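Local coordinates for diguanylate cyclase (Pseudomonas aeruginosa, PDB 5M3C), which carries a GGDEF domain and an EAL domain in one chain, with guanosine-5'-triphosphate and calcium ions bound in the crystal, at residues Y151-K154 and S159-E162; N108-P113 and V123-G128; T77-R80 and F86-L89; A172-A177 and P225-P230. One frame throughout, in Å; residues are numbered along the deposited sequence.

Contact 1: residues Y151-K154 and S159-E162; sequences YRAK and SRIE. With GTP (guanosine-5'-triphosphate), chain I.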
loop_
_atom_site.group_PDB
_atom_site.type_symbol
_atom_site.label_atom_id
_atom_site.label_comp_id
_atom_site.label_asym_id
_atom_site.label_seq_id
_atom_site.Cartn_x
_atom_site.Cartn_y
_atom_site.Cartn_z
ATOM N N TYR B 151 15.697 21.023 12.345
ATOM C CA TYR B 151 14.604 20.362 13.059
ATOM C C TYR B 151 13.345 20.309 12.192
ATOM O O TYR B 151 12.589 19.331 12.223
ATOM C CB TYR B 151 14.315 21.064 14.392
ATOM C CG TYR B 151 15.288 20.694 15.492
ATOM C CD1 TYR B 151 15.428 19.376 15.902
ATOM C CD2 TYR B 151 16.061 21.662 16.123
ATOM C CE1 TYR B 151 16.314 19.029 16.902
ATOM C CE2 TYR B 151 16.950 21.322 17.126
ATOM C CZ TYR B 151 17.071 20.004 17.509
ATOM O OH TYR B 151 17.948 19.652 18.508
ATOM N N ARG B 152 13.126 21.361 11.413
ATOM C CA ARG B 152 12.026 21.375 10.456
ATOM C C ARG B 152 12.198 20.254 9.435
ATOM O O ARG B 152 11.288 19.462 9.214
ATOM C CB ARG B 152 11.958 22.726 9.745
ATOM C CG ARG B 152 10.859 22.833 8.701
ATOM C CD ARG B 152 9.479 22.664 9.314
ATOM N NE ARG B 152 8.447 23.304 8.501
ATOM C CZ ARG B 152 7.144 23.236 8.750
ATOM N NH1 ARG B 152 6.282 23.855 7.951
ATOM N NH2 ARG B 152 6.698 22.549 9.792
ATOM N N ALA B 153 13.370 20.188 8.812
ATOM C CA ALA B 153 13.674 19.106 7.885
ATOM C C ALA B 153 13.495 17.772 8.590
ATOM O O ALA B 153 13.099 16.779 7.982
ATOM C CB ALA B 153 15.097 19.237 7.366
ATOM N N LYS B 154 13.793 17.764 9.883
ATOM C CA LYS B 154 13.662 16.569 10.705
ATOM C C LYS B 154 12.194 16.177 10.855
ATOM O O LYS B 154 11.872 14.994 10.875
ATOM C CB LYS B 154 14.286 16.804 12.088
ATOM C CG LYS B 154 15.117 15.647 12.619
ATOM C CD LYS B 154 16.345 15.390 11.757
ATOM C CE LYS B 154 17.441 14.700 12.550
ATOM N NZ LYS B 154 18.493 14.110 11.677
ATOM N N SER B 159 16.197 12.947 5.316
ATOM C CA SER B 159 16.999 12.904 4.104
ATOM C C SER B 159 16.560 14.036 3.177
ATOM O O SER B 159 16.508 13.869 1.958
ATOM C CB SER B 159 16.834 11.548 3.416
ATOM O OG SER B 159 17.774 11.387 2.369
ATOM N N ARG B 160 16.245 15.185 3.771
ATOM C CA ARG B 160 15.727 16.330 3.030
ATOM C C ARG B 160 16.426 17.622 3.449
ATOM O O ARG B 160 17.226 17.634 4.384
ATOM C CB ARG B 160 14.215 16.465 3.250
ATOM C CG ARG B 160 13.827 16.807 4.680
ATOM C CD ARG B 160 12.323 16.938 4.851
ATOM N NE ARG B 160 11.761 17.982 4.000
ATOM C CZ ARG B 160 11.022 17.755 2.918
ATOM N NH1 ARG B 160 10.740 16.513 2.543
ATOM N NH2 ARG B 160 10.557 18.772 2.207
ATOM N N ILE B 161 16.107 18.705 2.750
ATOM C CA ILE B 161 16.682 20.016 3.024
ATOM C C ILE B 161 15.567 21.013 3.321
ATOM O O ILE B 161 14.501 20.950 2.716
ATOM C CB ILE B 161 17.512 20.510 1.822
ATOM C CG1 ILE B 161 18.742 19.619 1.643
ATOM C CG2 ILE B 161 17.938 21.956 2.011
ATOM C CD1 ILE B 161 19.531 19.890 0.379
ATOM N N GLU B 162 15.807 21.923 4.261
ATOM C CA GLU B 162 14.823 22.959 4.565
ATOM C C GLU B 162 15.461 24.320 4.804
ATOM O O GLU B 162 16.536 24.426 5.396
ATOM C CB GLU B 162 13.988 22.565 5.782
ATOM C CG GLU B 162 13.037 21.404 5.534
ATOM C CD GLU B 162 11.918 21.749 4.568
ATOM O OE1 GLU B 162 11.399 22.886 4.629
ATOM O OE2 GLU B 162 11.552 20.879 3.753
HETATM P PG GTP I . 17.304 11.809 14.676
HETATM O O1G GTP I . 16.023 12.121 15.411
HETATM O O2G GTP I . 17.138 11.571 13.195
HETATM O O3G GTP I . 18.453 12.728 15.015
HETATM O O3B GTP I . 17.756 10.354 15.199
HETATM P PB GTP I . 19.108 10.141 16.048
HETATM O O1B GTP I . 19.084 8.753 16.642
HETATM O O2B GTP I . 20.286 10.563 15.201
HETATM O O3A GTP I . 18.876 11.203 17.240
HETATM P PA GTP I . 20.089 11.918 18.020
HETATM O O1A GTP I . 19.629 12.233 19.423
HETATM O O2A GTP I . 20.658 13.016 17.149
HETATM O "O5'" GTP I . 21.173 10.745 18.113
HETATM C "C5'" GTP I . 22.548 11.079 18.046
HETATM C "C4'" GTP I . 23.335 9.786 18.089
HETATM O "O4'" GTP I . 24.679 10.028 17.673
HETATM C "C3'" GTP I . 23.378 9.214 19.502
HETATM O "O3'" GTP I . 22.862 7.880 19.526
HETATM C "C2'" GTP I . 24.843 9.234 19.883
HETATM O "O2'" GTP I . 25.229 8.068 20.614
HETATM C "C1'" GTP I . 25.546 9.304 18.540
HETATM N N9 GTP I . 26.860 9.958 18.680
HETATM C C8 GTP I . 27.090 11.230 19.047
HETATM N N7 GTP I . 28.426 11.475 19.072
HETATM C C5 GTP I . 29.058 10.341 18.717
HETATM C C6 GTP I . 30.457 9.902 18.538
HETATM O O6 GTP I . 31.398 10.697 18.737
HETATM N N1 GTP I . 30.685 8.637 18.157
HETATM C C2 GTP I . 29.682 7.765 17.935
HETATM N N2 GTP I . 29.982 6.500 17.551
HETATM N N3 GTP I . 28.377 8.100 18.080
HETATM C C4 GTP I . 28.017 9.345 18.460
#
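Ala153 sits against the side chains of Arg160 and Glu162, and the course of Arg160 explains how. From its CB the chain turns CG into the crowded position between the backbone N and the carbonyl carbon (chi1 66°), which brings CG over Ala153, 3.8 Å from Ala153 CB. The next carbon, Arg160 CD, lies 3.2 Å from Ala153 O, which sits at the edge of the guanidinium, near its plane. A bend at chi3 then leads the tip back along its own segment to Glu162. There Arg160 NE (2.9 Å) and Arg160 NH2 (2.8 Å) both donate hydrogen bonds to Glu162 OE2, forming a side-on salt bridge to one oxygen that is only 2° out of the guanidinium plane. NH2 comes nearly along the C-O axis, whereas NE arrives on the anti side. Helix 139-155 and strand 161-163 are here the last two elements of a beta-alpha-beta unit that begins with strand 119-132, and the contact joins the last turn of the helix to the strand that follows it, which lies parallel to 119-132. Glu162 also packs on Ala153 through its methylenes, Glu162 CG 3.5 Å from Ala153 CB, while Arg156 forms a second salt bridge to Glu162 OE2. Arg152 touches Glu162 through carbon, CG to CG at 4.1 Å; the guanidinium and carboxylate planes stand 87° apart and their charged atoms do not meet. Lys154, pointing away from the strand, sends NZ to GTP O2G in a weak hydrogen bond of 3.3 Å; Asp43 and the carbonyls of Asp41 and Leu42 also hold that ammonium group.

Contact 2: residues N108-P113 and V123-G128; sequences NAFTAP and VSASVG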
loop_
_atom_site.group_PDB
_atom_site.type_symbol
_atom_site.label_atom_id
_atom_site.label_comp_id
_atom_site.label_asym_id
_atom_site.label_seq_id
_atom_site.Cartn_x
_atom_site.Cartn_y
_atom_site.Cartn_z
ATOM N N ASN B 108 23.386 14.625 -1.723
ATOM C CA ASN B 108 23.736 13.521 -2.603
ATOM C C ASN B 108 25.005 12.807 -2.144
ATOM O O ASN B 108 25.306 11.705 -2.607
ATOM C CB ASN B 108 23.911 14.023 -4.035
ATOM C CG ASN B 108 23.942 12.894 -5.047
ATOM O OD1 ASN B 108 23.222 11.902 -4.911
ATOM N ND2 ASN B 108 24.778 13.039 -6.075
ATOM N N ALA B 109 25.747 13.433 -1.237
ATOM C CA ALA B 109 26.953 12.821 -0.690
ATOM C C ALA B 109 26.595 11.635 0.199
ATOM O O ALA B 109 27.425 10.758 0.447
ATOM C CB ALA B 109 27.761 13.846 0.092
ATOM N N PHE B 110 25.353 11.619 0.674
ATOM C CA PHE B 110 24.855 10.543 1.527
ATOM C C PHE B 110 24.168 9.435 0.728
ATOM O O PHE B 110 23.721 8.438 1.299
ATOM C CB PHE B 110 23.882 11.101 2.570
ATOM C CG PHE B 110 24.546 11.923 3.636
ATOM C CD1 PHE B 110 25.106 11.316 4.749
ATOM C CD2 PHE B 110 24.618 13.300 3.524
ATOM C CE1 PHE B 110 25.723 12.067 5.730
ATOM C CE2 PHE B 110 25.232 14.058 4.503
ATOM C CZ PHE B 110 25.785 13.440 5.608
ATOM N N THR B 111 24.080 9.612 -0.587
ATOM C CA THR B 111 23.459 8.614 -1.450
ATOM C C THR B 111 24.261 7.320 -1.429
ATOM O O THR B 111 23.721 6.244 -1.177
ATOM C CB THR B 111 23.346 9.117 -2.898
ATOM O OG1 THR B 111 22.270 10.060 -2.990
ATOM N N ALA B 112 25.558 7.430 -1.688
ATOM C CA ALA B 112 26.443 6.274 -1.618
ATOM C C ALA B 112 26.659 5.864 -0.164
ATOM O O ALA B 112 26.581 6.697 0.740
ATOM C CB ALA B 112 27.776 6.587 -2.281
ATOM N N PRO B 113 26.939 4.574 0.068
ATOM C CA PRO B 113 27.199 4.126 1.425
ATOM C C PRO B 113 28.587 4.556 1.870
ATOM O O PRO B 113 29.345 5.109 1.075
ATOM C CB PRO B 113 27.110 2.603 1.316
ATOM C CG PRO B 113 27.450 2.290 -0.105
ATOM C CD PRO B 113 27.205 3.523 -0.930
ATOM N N VAL B 123 24.116 5.804 5.567
ATOM C CA VAL B 123 23.614 6.727 6.571
ATOM C C VAL B 123 23.028 7.935 5.853
ATOM O O VAL B 123 23.453 8.281 4.751
ATOM C CB VAL B 123 24.723 7.180 7.544
ATOM C CG1 VAL B 123 25.593 6.000 7.949
ATOM C CG2 VAL B 123 25.573 8.267 6.915
ATOM N N SER B 124 22.044 8.565 6.481
ATOM C CA SER B 124 21.363 9.706 5.890
ATOM C C SER B 124 21.489 10.913 6.809
ATOM O O SER B 124 22.034 10.808 7.908
ATOM C CB SER B 124 19.891 9.367 5.663
ATOM O OG SER B 124 19.183 10.482 5.162
ATOM N N ALA B 125 20.985 12.060 6.363
ATOM C CA ALA B 125 21.066 13.280 7.157
ATOM C C ALA B 125 19.996 14.286 6.760
ATOM O O ALA B 125 19.515 14.282 5.628
ATOM C CB ALA B 125 22.446 13.903 7.019
ATOM N N SER B 126 19.626 15.142 7.706
ATOM C CA SER B 126 18.699 16.235 7.441
ATOM C C SER B 126 19.469 17.552 7.453
ATOM O O SER B 126 20.432 17.711 8.202
ATOM C CB SER B 126 17.589 16.257 8.487
ATOM O OG SER B 126 16.973 14.987 8.589
ATOM N N VAL B 127 19.051 18.500 6.622
ATOM C CA VAL B 127 19.818 19.726 6.457
ATOM C C VAL B 127 18.957 20.972 6.589
ATOM O O VAL B 127 17.925 21.108 5.926
ATOM C CB VAL B 127 20.522 19.762 5.089
ATOM C CG1 VAL B 127 21.446 20.966 5.001
ATOM C CG2 VAL B 127 21.296 18.474 4.856
ATOM N N GLY B 128 19.398 21.885 7.449
ATOM C CA GLY B 128 18.732 23.173 7.604
ATOM C C GLY B 128 19.623 24.261 7.054
ATOM O O GLY B 128 20.839 24.203 7.214
#
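The Phe110 ring meets Ala125 with a face and Val123 with an edge, joining the connection between helix 96-108 and strand 114-116 to strand 119-132 of the GGDEF-domain sheet. The apolar part is almost entirely the work of this one ring. Ala125 CB stands over one face in a CH-pi contact, 3.8 Å from the centroid and 18° off the ring normal, displaced toward the rim on the CZ side; its distance to Phe110 CZ is 3.7 Å. Val123 CG2 lies instead in the ring plane, 3.8 Å from Phe110 CD1, and Val123 O is a carbonyl oxygen in contact at the ring edge, 3.5 Å from the same Phe110 CD1. With CG beside the backbone N and anti to the carbonyl carbon (chi1 -71°), the ring leans over the strand, and Leu42 of the neighbouring strand 35-43 adds to the same buried patch.

Polar interactions lie around this packing. Ser124 and Ser126, both pointing away from Phe110, hydrogen-bond through OG to the carboxylate of Asp43, while Arg67 reaches the carbonyl oxygens of Ala109 and Pro113. Within the loop, Thr111 N bonds to Asn108 O, and Thr111 OG1 donates to Asn108 OD1 over 2.8 Å, tilted 24° from the plane of the side-chain carbonyl.

Contact 3: residues T77-R80 and F86-L89; sequences TVAR and FIIL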
loop_
_atom_site.group_PDB
_atom_site.type_symbol
_atom_site.label_atom_id
_atom_site.label_comp_id
_atom_site.label_asym_id
_atom_site.label_seq_id
_atom_site.Cartn_x
_atom_site.Cartn_y
_atom_site.Cartn_z
ATOM N N THR B 77 33.953 26.052 4.571
ATOM C CA THR B 77 34.491 25.365 5.747
ATOM C C THR B 77 33.444 24.465 6.409
ATOM O O THR B 77 32.323 24.893 6.687
ATOM C CB THR B 77 35.060 26.362 6.787
ATOM O OG1 THR B 77 34.936 25.812 8.108
ATOM C CG2 THR B 77 34.328 27.698 6.726
ATOM N N VAL B 78 33.824 23.212 6.646
ATOM C CA VAL B 78 32.961 22.242 7.312
ATOM C C VAL B 78 33.479 21.990 8.717
ATOM O O VAL B 78 34.674 21.773 8.908
ATOM C CB VAL B 78 32.949 20.889 6.577
ATOM C CG1 VAL B 78 31.870 19.984 7.150
ATOM C CG2 VAL B 78 32.738 21.094 5.088
ATOM N N ALA B 79 32.583 22.003 9.696
ATOM C CA ALA B 79 32.987 21.821 11.083
ATOM C C ALA B 79 32.079 20.834 11.792
ATOM O O ALA B 79 30.916 20.677 11.429
ATOM C CB ALA B 79 32.969 23.157 11.807
ATOM N N ARG B 80 32.615 20.157 12.800
ATOM C CA ARG B 80 31.780 19.367 13.689
ATOM C C ARG B 80 31.338 20.249 14.853
ATOM O O ARG B 80 32.154 20.680 15.665
ATOM C CB ARG B 80 32.509 18.116 14.199
ATOM C CG ARG B 80 31.844 17.493 15.420
ATOM C CD ARG B 80 31.652 15.988 15.308
ATOM N NE ARG B 80 32.616 15.228 16.100
ATOM C CZ ARG B 80 32.326 14.117 16.778
ATOM N NH1 ARG B 80 33.274 13.492 17.468
ATOM N NH2 ARG B 80 31.092 13.629 16.782
ATOM N N PHE B 86 26.972 18.354 12.227
ATOM C CA PHE B 86 27.993 19.106 11.512
ATOM C C PHE B 86 27.412 20.443 11.089
ATOM O O PHE B 86 26.209 20.559 10.842
ATOM C CB PHE B 86 28.462 18.340 10.278
ATOM C CG PHE B 86 28.996 16.973 10.583
ATOM C CD1 PHE B 86 28.140 15.891 10.693
ATOM C CD2 PHE B 86 30.354 16.770 10.764
ATOM C CE1 PHE B 86 28.627 14.630 10.978
ATOM C CE2 PHE B 86 30.849 15.512 11.051
ATOM C CZ PHE B 86 29.983 14.439 11.159
ATOM N N ILE B 87 28.270 21.453 11.008
ATOM C CA ILE B 87 27.841 22.779 10.598
ATOM C C ILE B 87 28.774 23.301 9.519
ATOM O O ILE B 87 29.981 23.050 9.548
ATOM C CB ILE B 87 27.783 23.747 11.795
ATOM C CG1 ILE B 87 26.941 24.972 11.434
ATOM C CG2 ILE B 87 29.184 24.138 12.243
ATOM C CD1 ILE B 87 26.322 25.658 12.633
ATOM N N ILE B 88 28.202 24.021 8.560
ATOM C CA ILE B 88 28.928 24.425 7.366
ATOM C C ILE B 88 28.722 25.901 7.060
ATOM O O ILE B 88 27.650 26.454 7.310
ATOM C CB ILE B 88 28.476 23.594 6.152
ATOM C CG1 ILE B 88 28.774 22.114 6.392
ATOM C CG2 ILE B 88 29.172 24.065 4.884
ATOM C CD1 ILE B 88 28.132 21.191 5.381
ATOM N N LEU B 89 29.757 26.528 6.510
ATOM C CA LEU B 89 29.729 27.949 6.193
ATOM C C LEU B 89 30.078 28.157 4.723
ATOM O O LEU B 89 31.046 27.590 4.218
ATOM C CB LEU B 89 30.707 28.701 7.108
ATOM C CG LEU B 89 30.833 30.233 7.062
ATOM C CD1 LEU B 89 32.013 30.655 6.199
ATOM C CD2 LEU B 89 29.556 30.921 6.605
#
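Thr77 to Arg80 run antiparallel to Phe86 to Leu89 as the two arms of a beta hairpin, their short axes inclined at 158°. Two hydrogen-bonded pairs satisfy the facing backbone groups. In the Ala79-Ile87 pair both bonds, Ala79 N to Ile87 O and Ile87 N to Ala79 O, are 2.8 Å. The Thr77-Leu89 pair is less even, with Leu89 N 3.0 Å from Thr77 O, but Thr77 N to Leu89 O a weak bond of 3.3 Å. Thr77 O also receives a CA-H...O contact from Ile88, and Ala79 O one from Phe86 CA. In the alternate, non-hydrogen-bonded pairs, Val78 CG1 and Ile88 CG1 lie side by side at 3.8 Å, while the Phe86 ring lies loosely beside Arg80, Phe86 CD2 4.3 Å from Arg80 CB. The other edge of strand 85-90 is bonded to strand 35-43 at Phe86 and Ile88. The backbone groups of Thr77, Ala79, Ile87 and Leu89 are thus paired across the hairpin, whereas the guanidinium of Arg80, a residue of the nucleotide pocket, is held from outside the two segments by a salt bridge to Asp6 and a bond to Gly83 O, consistent with its being positioned beside the nucleotide.

Contact 4: residues A172-A177 and P225-P230; sequences ATERMA and PERFIP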
loop_
_atom_site.group_PDB
_atom_site.type_symbol
_atom_site.label_atom_id
_atom_site.label_comp_id
_atom_site.label_asym_id
_atom_site.label_seq_id
_atom_site.Cartn_x
_atom_site.Cartn_y
_atom_site.Cartn_z
ATOM N N ALA B 172 10.056 24.273 16.699
ATOM C CA ALA B 172 11.093 23.344 17.131
ATOM C C ALA B 172 11.099 23.189 18.645
ATOM O O ALA B 172 11.174 22.071 19.154
ATOM C CB ALA B 172 12.454 23.817 16.650
ATOM N N THR B 173 11.020 24.307 19.362
ATOM C CA THR B 173 11.030 24.260 20.820
ATOM C C THR B 173 9.750 23.598 21.326
ATOM O O THR B 173 9.809 22.692 22.159
ATOM C CB THR B 173 11.182 25.654 21.463
ATOM O OG1 THR B 173 9.970 26.394 21.306
ATOM C CG2 THR B 173 12.335 26.427 20.837
ATOM N N GLU B 174 8.599 24.034 20.813
ATOM C CA GLU B 174 7.312 23.463 21.237
ATOM C C GLU B 174 7.314 21.940 21.152
ATOM O O GLU B 174 6.906 21.249 22.094
ATOM C CB GLU B 174 6.151 24.009 20.399
ATOM C CG GLU B 174 4.962 23.054 20.332
ATOM C CD GLU B 174 3.634 23.742 20.061
ATOM O OE1 GLU B 174 2.822 23.175 19.300
ATOM O OE2 GLU B 174 3.394 24.838 20.614
ATOM N N ARG B 175 7.767 21.426 20.013
ATOM C CA ARG B 175 7.853 19.988 19.809
ATOM C C ARG B 175 8.681 19.355 20.922
ATOM O O ARG B 175 8.333 18.292 21.432
ATOM C CB ARG B 175 8.481 19.670 18.452
ATOM C CG ARG B 175 8.015 18.354 17.845
ATOM C CD ARG B 175 9.191 17.513 17.371
ATOM N NE ARG B 175 9.945 16.972 18.502
ATOM C CZ ARG B 175 9.742 15.771 19.042
ATOM N NH1 ARG B 175 10.479 15.377 20.073
ATOM N NH2 ARG B 175 8.809 14.958 18.556
ATOM N N MET B 176 9.775 20.013 21.300
ATOM C CA MET B 176 10.628 19.513 22.375
ATOM C C MET B 176 9.890 19.549 23.717
ATOM O O MET B 176 9.941 18.597 24.497
ATOM C CB MET B 176 11.914 20.338 22.472
ATOM C CG MET B 176 12.911 20.098 21.349
ATOM S SD MET B 176 14.225 21.335 21.351
ATOM C CE MET B 176 15.152 20.857 19.896
ATOM N N ALA B 177 9.207 20.657 23.983
ATOM C CA ALA B 177 8.468 20.808 25.226
ATOM C C ALA B 177 7.427 19.703 25.352
ATOM O O ALA B 177 7.434 18.930 26.317
ATOM C CB ALA B 177 7.804 22.173 25.276
ATOM N N PRO B 225 -5.521 14.150 20.491
ATOM C CA PRO B 225 -4.826 12.909 20.153
ATOM C C PRO B 225 -4.168 12.967 18.775
ATOM O O PRO B 225 -3.072 12.426 18.588
ATOM C CB PRO B 225 -5.944 11.865 20.167
ATOM C CG PRO B 225 -6.983 12.429 21.073
ATOM C CD PRO B 225 -6.923 13.913 20.876
ATOM N N GLU B 226 -4.835 13.626 17.828
ATOM C CA GLU B 226 -4.289 13.818 16.484
ATOM C C GLU B 226 -2.945 14.534 16.554
ATOM O O GLU B 226 -2.094 14.382 15.679
ATOM C CB GLU B 226 -5.251 14.636 15.612
ATOM C CG GLU B 226 -6.475 13.874 15.122
ATOM C CD GLU B 226 -7.650 13.970 16.076
ATOM O OE1 GLU B 226 -7.936 15.090 16.552
ATOM O OE2 GLU B 226 -8.293 12.929 16.342
ATOM N N ARG B 227 -2.768 15.320 17.607
ATOM C CA ARG B 227 -1.557 16.096 17.788
ATOM C C ARG B 227 -0.511 15.290 18.556
ATOM O O ARG B 227 0.646 15.228 18.147
ATOM C CB ARG B 227 -1.900 17.388 18.531
ATOM C CG ARG B 227 -0.899 18.523 18.393
ATOM C CD ARG B 227 -1.568 19.829 18.791
ATOM N NE ARG B 227 -0.701 20.704 19.574
ATOM C CZ ARG B 227 -1.131 21.510 20.543
ATOM N NH1 ARG B 227 -0.272 22.275 21.204
ATOM N NH2 ARG B 227 -2.421 21.548 20.865
ATOM N N PHE B 228 -0.919 14.654 19.653
ATOM C CA PHE B 228 0.049 14.039 20.564
ATOM C C PHE B 228 0.356 12.568 20.301
ATOM O O PHE B 228 1.319 12.039 20.857
ATOM C CB PHE B 228 -0.342 14.259 22.040
ATOM C CG PHE B 228 -1.510 13.428 22.519
ATOM C CD1 PHE B 228 -1.463 12.041 22.499
ATOM C CD2 PHE B 228 -2.642 14.040 23.044
ATOM C CE1 PHE B 228 -2.530 11.287 22.957
ATOM C CE2 PHE B 228 -3.710 13.291 23.505
ATOM C CZ PHE B 228 -3.654 11.914 23.462
ATOM N N ILE B 229 -0.438 11.890 19.475
ATOM C CA ILE B 229 -0.129 10.490 19.167
ATOM C C ILE B 229 1.025 10.380 18.167
ATOM O O ILE B 229 1.941 9.569 18.350
ATOM C CB ILE B 229 -1.361 9.716 18.671
ATOM C CG1 ILE B 229 -2.359 9.557 19.819
ATOM C CG2 ILE B 229 -0.955 8.344 18.159
ATOM C CD1 ILE B 229 -3.692 8.972 19.405
ATOM N N PRO B 230 0.997 11.205 17.110
ATOM C CA PRO B 230 2.153 11.256 16.220
ATOM C C PRO B 230 3.414 11.661 16.977
ATOM O O PRO B 230 4.489 11.116 16.728
ATOM C CB PRO B 230 1.767 12.330 15.196
ATOM C CG PRO B 230 0.279 12.388 15.233
ATOM C CD PRO B 230 -0.096 12.081 16.653
#
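Glu174 and Arg227 make the whole contact between helices 168-187 and 225-234, the second of them in the EAL domain. Helix 168-187 follows strand 161-163 of the GGDEF-domain sheet and precedes strand 192-200 of the EAL-domain sheet, making this a helix-to-helix surface contact near the junction of the two domains. Only the side-chain ends meet: Glu174 OE1 lies 3.7 Å from Arg227 NH1, a long salt bridge rather than a hydrogen bond. The side chains cross at about a right angle, and the carboxylate and guanidinium planes are turned 36° apart, a geometry that gives neither group a flat, two-pronged grip on the other. Glu174 sets CG anti to its backbone nitrogen (chi1 154°) and stays extended beyond it, while Arg227 bends at chi3. The two segments bury just 50 Å² between them, and Arg227 is solvent-exposed, so the charge attraction is probably weakened by water.

The packed side lies elsewhere on helix 168-187, where Met176 and Ala172 pack on Tyr151 of helix 139-155. Arg175 adds a second electrostatic link between the helices, with salt bridges to Glu179 and Asp234. In the EAL helix, Ile229 N bonds to Pro225 O at 2.8 Å; the nitrogen of Pro230 cannot donate, and the helix kinks there. Nearby, Pro225 CA stands 3.5 Å above one face of the Phe228 ring, offset toward its rim.

In the fold
Contacts 1, 2 and 3 each have at least one segment on the GGDEF-domain sheet. Contacts 1 and 2, with centres about 11 Å apart, are joined directly: Glu162 N to Val127 O (2.8 Å) and Arg160 O to Val127 N (3.0 Å) are probable hydrogen bonds along the junction of strand 119-132 with strand 161-163 and the residue before it. Contact 3 is separate, its nearest atoms about 6 Å from contact 2 and about 9 Å from contact 1. The nucleotide relates them: Lys154 and Arg80 are pocket residues, and the Ser124 side chain is about 8 Å from GTP. Contact 4, its centre about 26 Å from that of contact 2 and about 17 Å from that of contact 1, touches contact 1 where Met176 packs on Tyr151.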